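Local coordinates for protein diaminopimelate decarboxylase (Methanocaldococcus jannaschii, PDB 1TWI) that decarboxylates meso-diaminopimelate to L-lysine, the last step of lysine biosynthesis, as a homodimer that uses pyridoxal 5'-phosphate as cofactor, at residues A[45-50]-A[289-294]. Sequence-based numbering, arbitrary orientation.
With PLP (pyridoxal-5'-phosphate), chain E.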
loop_
_atom_site.group_PDB
_atom_site.type_symbol
_atom_site.label_atom_id
_atom_site.label_comp_id
_atom_site.label_asym_id
_atom_site.label_seq_id
_atom_site.Cartn_x
_atom_site.Cartn_y
_atom_site.Cartn_z
ATOM N N ASN A 45 -10.977 -13.942 -24.024
ATOM C CA ASN A 45 -11.230 -14.881 -25.123
ATOM C C ASN A 45 -10.124 -15.958 -25.208
ATOM O O ASN A 45 -10.410 -17.055 -25.668
ATOM C CB ASN A 45 -11.295 -14.165 -26.453
ATOM C CG ASN A 45 -12.566 -13.304 -26.604
ATOM O OD1 ASN A 45 -13.573 -13.495 -25.877
ATOM N ND2 ASN A 45 -12.527 -12.370 -27.562
ATOM N N ARG A 46 -8.885 -15.641 -24.811
ATOM C CA ARG A 46 -7.843 -16.656 -24.827
ATOM C C ARG A 46 -8.191 -17.805 -23.851
ATOM O O ARG A 46 -7.906 -19.020 -24.109
ATOM C CB ARG A 46 -6.484 -16.037 -24.470
ATOM C CG ARG A 46 -5.801 -15.412 -25.708
ATOM C CD ARG A 46 -4.543 -14.603 -25.339
ATOM N NE ARG A 46 -3.973 -13.982 -26.534
ATOM C CZ ARG A 46 -3.224 -12.876 -26.530
ATOM N NH1 ARG A 46 -2.941 -12.265 -25.393
ATOM N NH2 ARG A 46 -2.803 -12.337 -27.688
ATOM N N TYR A 47 -8.744 -17.434 -22.696
ATOM C CA TYR A 47 -9.180 -18.470 -21.775
ATOM C C TYR A 47 -10.326 -19.284 -22.334
ATOM O O TYR A 47 -10.326 -20.546 -22.278
ATOM C CB TYR A 47 -9.631 -17.851 -20.449
ATOM C CG TYR A 47 -8.478 -17.754 -19.461
ATOM C CD1 TYR A 47 -8.057 -18.886 -18.736
ATOM C CD2 TYR A 47 -7.838 -16.547 -19.235
ATOM C CE1 TYR A 47 -6.999 -18.785 -17.792
ATOM C CE2 TYR A 47 -6.787 -16.433 -18.311
ATOM C CZ TYR A 47 -6.388 -17.558 -17.610
ATOM O OH TYR A 47 -5.360 -17.440 -16.739
ATOM N N ILE A 48 -11.278 -18.600 -22.942
ATOM C CA ILE A 48 -12.446 -19.334 -23.447
ATOM C C ILE A 48 -12.035 -20.282 -24.550
ATOM O O ILE A 48 -12.469 -21.409 -24.592
ATOM C CB ILE A 48 -13.503 -18.357 -23.985
ATOM C CG1 ILE A 48 -13.958 -17.440 -22.813
ATOM C CG2 ILE A 48 -14.694 -19.151 -24.644
ATOM C CD1 ILE A 48 -14.590 -18.219 -21.606
ATOM N N GLU A 49 -11.206 -19.798 -25.463
ATOM C CA GLU A 49 -10.786 -20.621 -26.578
ATOM C C GLU A 49 -9.928 -21.809 -26.102
ATOM O O GLU A 49 -10.084 -22.955 -26.558
ATOM C CB GLU A 49 -10.010 -19.773 -27.574
ATOM C CG GLU A 49 -9.559 -20.569 -28.749
ATOM C CD GLU A 49 -10.672 -20.846 -29.762
ATOM O OE1 GLU A 49 -10.373 -21.599 -30.708
ATOM O OE2 GLU A 49 -11.821 -20.314 -29.615
ATOM N N ALA A 50 -9.053 -21.532 -25.145
ATOM C CA ALA A 50 -8.196 -22.569 -24.642
ATOM C C ALA A 50 -8.957 -23.626 -23.840
ATOM O O ALA A 50 -8.632 -24.816 -23.924
ATOM C CB ALA A 50 -7.097 -21.967 -23.797
ATOM N N LEU A 289 -11.797 -21.648 -12.975
ATOM C CA LEU A 289 -10.465 -21.069 -12.771
ATOM C C LEU A 289 -10.726 -19.658 -12.249
ATOM O O LEU A 289 -11.792 -19.093 -12.502
ATOM C CB LEU A 289 -9.642 -20.974 -14.085
ATOM C CG LEU A 289 -9.377 -22.313 -14.800
ATOM C CD1 LEU A 289 -8.355 -22.107 -15.979
ATOM C CD2 LEU A 289 -8.815 -23.294 -13.793
ATOM N N GLU A 290 -9.742 -19.087 -11.557
ATOM C CA GLU A 290 -9.898 -17.751 -10.957
ATOM C C GLU A 290 -8.814 -16.819 -11.393
ATOM O O GLU A 290 -8.160 -16.212 -10.573
ATOM C CB GLU A 290 -9.883 -17.848 -9.419
ATOM C CG GLU A 290 -11.027 -18.746 -8.806
ATOM C CD GLU A 290 -10.862 -18.962 -7.268
ATOM O OE1 GLU A 290 -9.725 -18.886 -6.734
ATOM O OE2 GLU A 290 -11.875 -19.246 -6.614
ATOM N N PRO A 291 -8.603 -16.669 -12.718
ATOM C CA PRO A 291 -7.537 -15.762 -13.113
ATOM C C PRO A 291 -7.838 -14.311 -12.701
ATOM O O PRO A 291 -9.013 -13.876 -12.748
ATOM C CB PRO A 291 -7.475 -15.922 -14.642
ATOM C CG PRO A 291 -8.936 -16.171 -15.025
ATOM C CD PRO A 291 -9.432 -17.099 -13.874
ATOM N N GLY A 292 -6.783 -13.591 -12.301
ATOM C CA GLY A 292 -6.896 -12.178 -11.950
ATOM C C GLY A 292 -5.954 -11.422 -12.907
ATOM O O GLY A 292 -6.359 -10.865 -13.933
ATOM N N ARG A 293 -4.677 -11.439 -12.549
ATOM C CA ARG A 293 -3.614 -10.793 -13.312
ATOM C C ARG A 293 -3.690 -11.169 -14.780
ATOM O O ARG A 293 -3.633 -10.301 -15.635
ATOM C CB ARG A 293 -2.257 -11.222 -12.750
ATOM C CG ARG A 293 -1.071 -10.317 -13.109
ATOM C CD ARG A 293 0.264 -11.066 -12.741
ATOM N NE ARG A 293 0.276 -11.477 -11.326
ATOM C CZ ARG A 293 0.662 -10.690 -10.320
ATOM N NH1 ARG A 293 1.105 -9.435 -10.529
ATOM N NH2 ARG A 293 0.546 -11.146 -9.089
ATOM N N SER A 294 -3.863 -12.454 -15.100
ATOM C CA SER A 294 -3.881 -12.817 -16.516
ATOM C C SER A 294 -5.097 -12.360 -17.344
ATOM O O SER A 294 -5.141 -12.578 -18.581
ATOM C CB SER A 294 -3.613 -14.341 -16.704
ATOM O OG SER A 294 -4.579 -15.116 -16.029
HETATM N N1 PLP E . -7.858 -17.026 -6.387
HETATM C C2 PLP E . -7.421 -16.750 -5.104
HETATM C C2A PLP E . -8.011 -17.624 -3.971
HETATM C C3 PLP E . -6.520 -15.701 -4.940
HETATM O O3 PLP E . -6.114 -15.456 -3.668
HETATM C C4 PLP E . -6.016 -14.962 -5.978
HETATM C C4A PLP E . -5.002 -13.806 -5.678
HETATM O O4A PLP E . -4.916 -13.462 -4.541
HETATM C C5 PLP E . -6.453 -15.239 -7.293
HETATM C C6 PLP E . -7.356 -16.279 -7.448
HETATM C C5A PLP E . -6.006 -14.535 -8.566
HETATM O O4P PLP E . -4.571 -14.623 -8.764
HETATM P P PLP E . -3.883 -14.081 -10.085
HETATM O O1P PLP E . -2.451 -14.343 -9.857
HETATM O O2P PLP E . -4.191 -12.610 -10.122
HETATM O O3P PLP E . -4.423 -14.822 -11.223
#
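Tyr47, on the inner side of helix 37-58, points at the segment 289-294 and meets Leu289, Pro291 and Ser294, each from a different direction. Pro291 lies over one face of the phenol ring: its CG sits 4.1 Å from the centroid of the Tyr47 ring, 20° off the normal and displaced toward the rim, a CH-pi contact. Ser294 approaches at the ring edge, in plane, and its OG is 2.6 Å from Tyr47 OH, a short hydrogen bond between two hydroxyls. A chi1 of 59° turns Ser294 OG toward the phenol oxygen. Leu289 CD1 comes in obliquely, 4.0 Å from Tyr47 CE1, while Leu251 and Leu267 also touch the tyrosine.

The segment that meets this ring leaves strand 286-289 of the TIM-type barrel and enters the short helix 293-296, with Gly292 as N-cap. Gly292 N donates to PLP O3P (2.9 Å) and Arg293 N to PLP O2P (2.7 Å, nearly straight at 171°), so the start of the helix would be expected to stabilise the phosphate charge. The Glu290 side chain starts away from helix 37-58 and brings OE1 to 2.7 Å from PLP N1. The work is thus divided, consistent with a second-shell role for Tyr47: backbone N-H groups hold the phosphate, while the phenol meets the same turn through one hydroxyl bond and apolar packing.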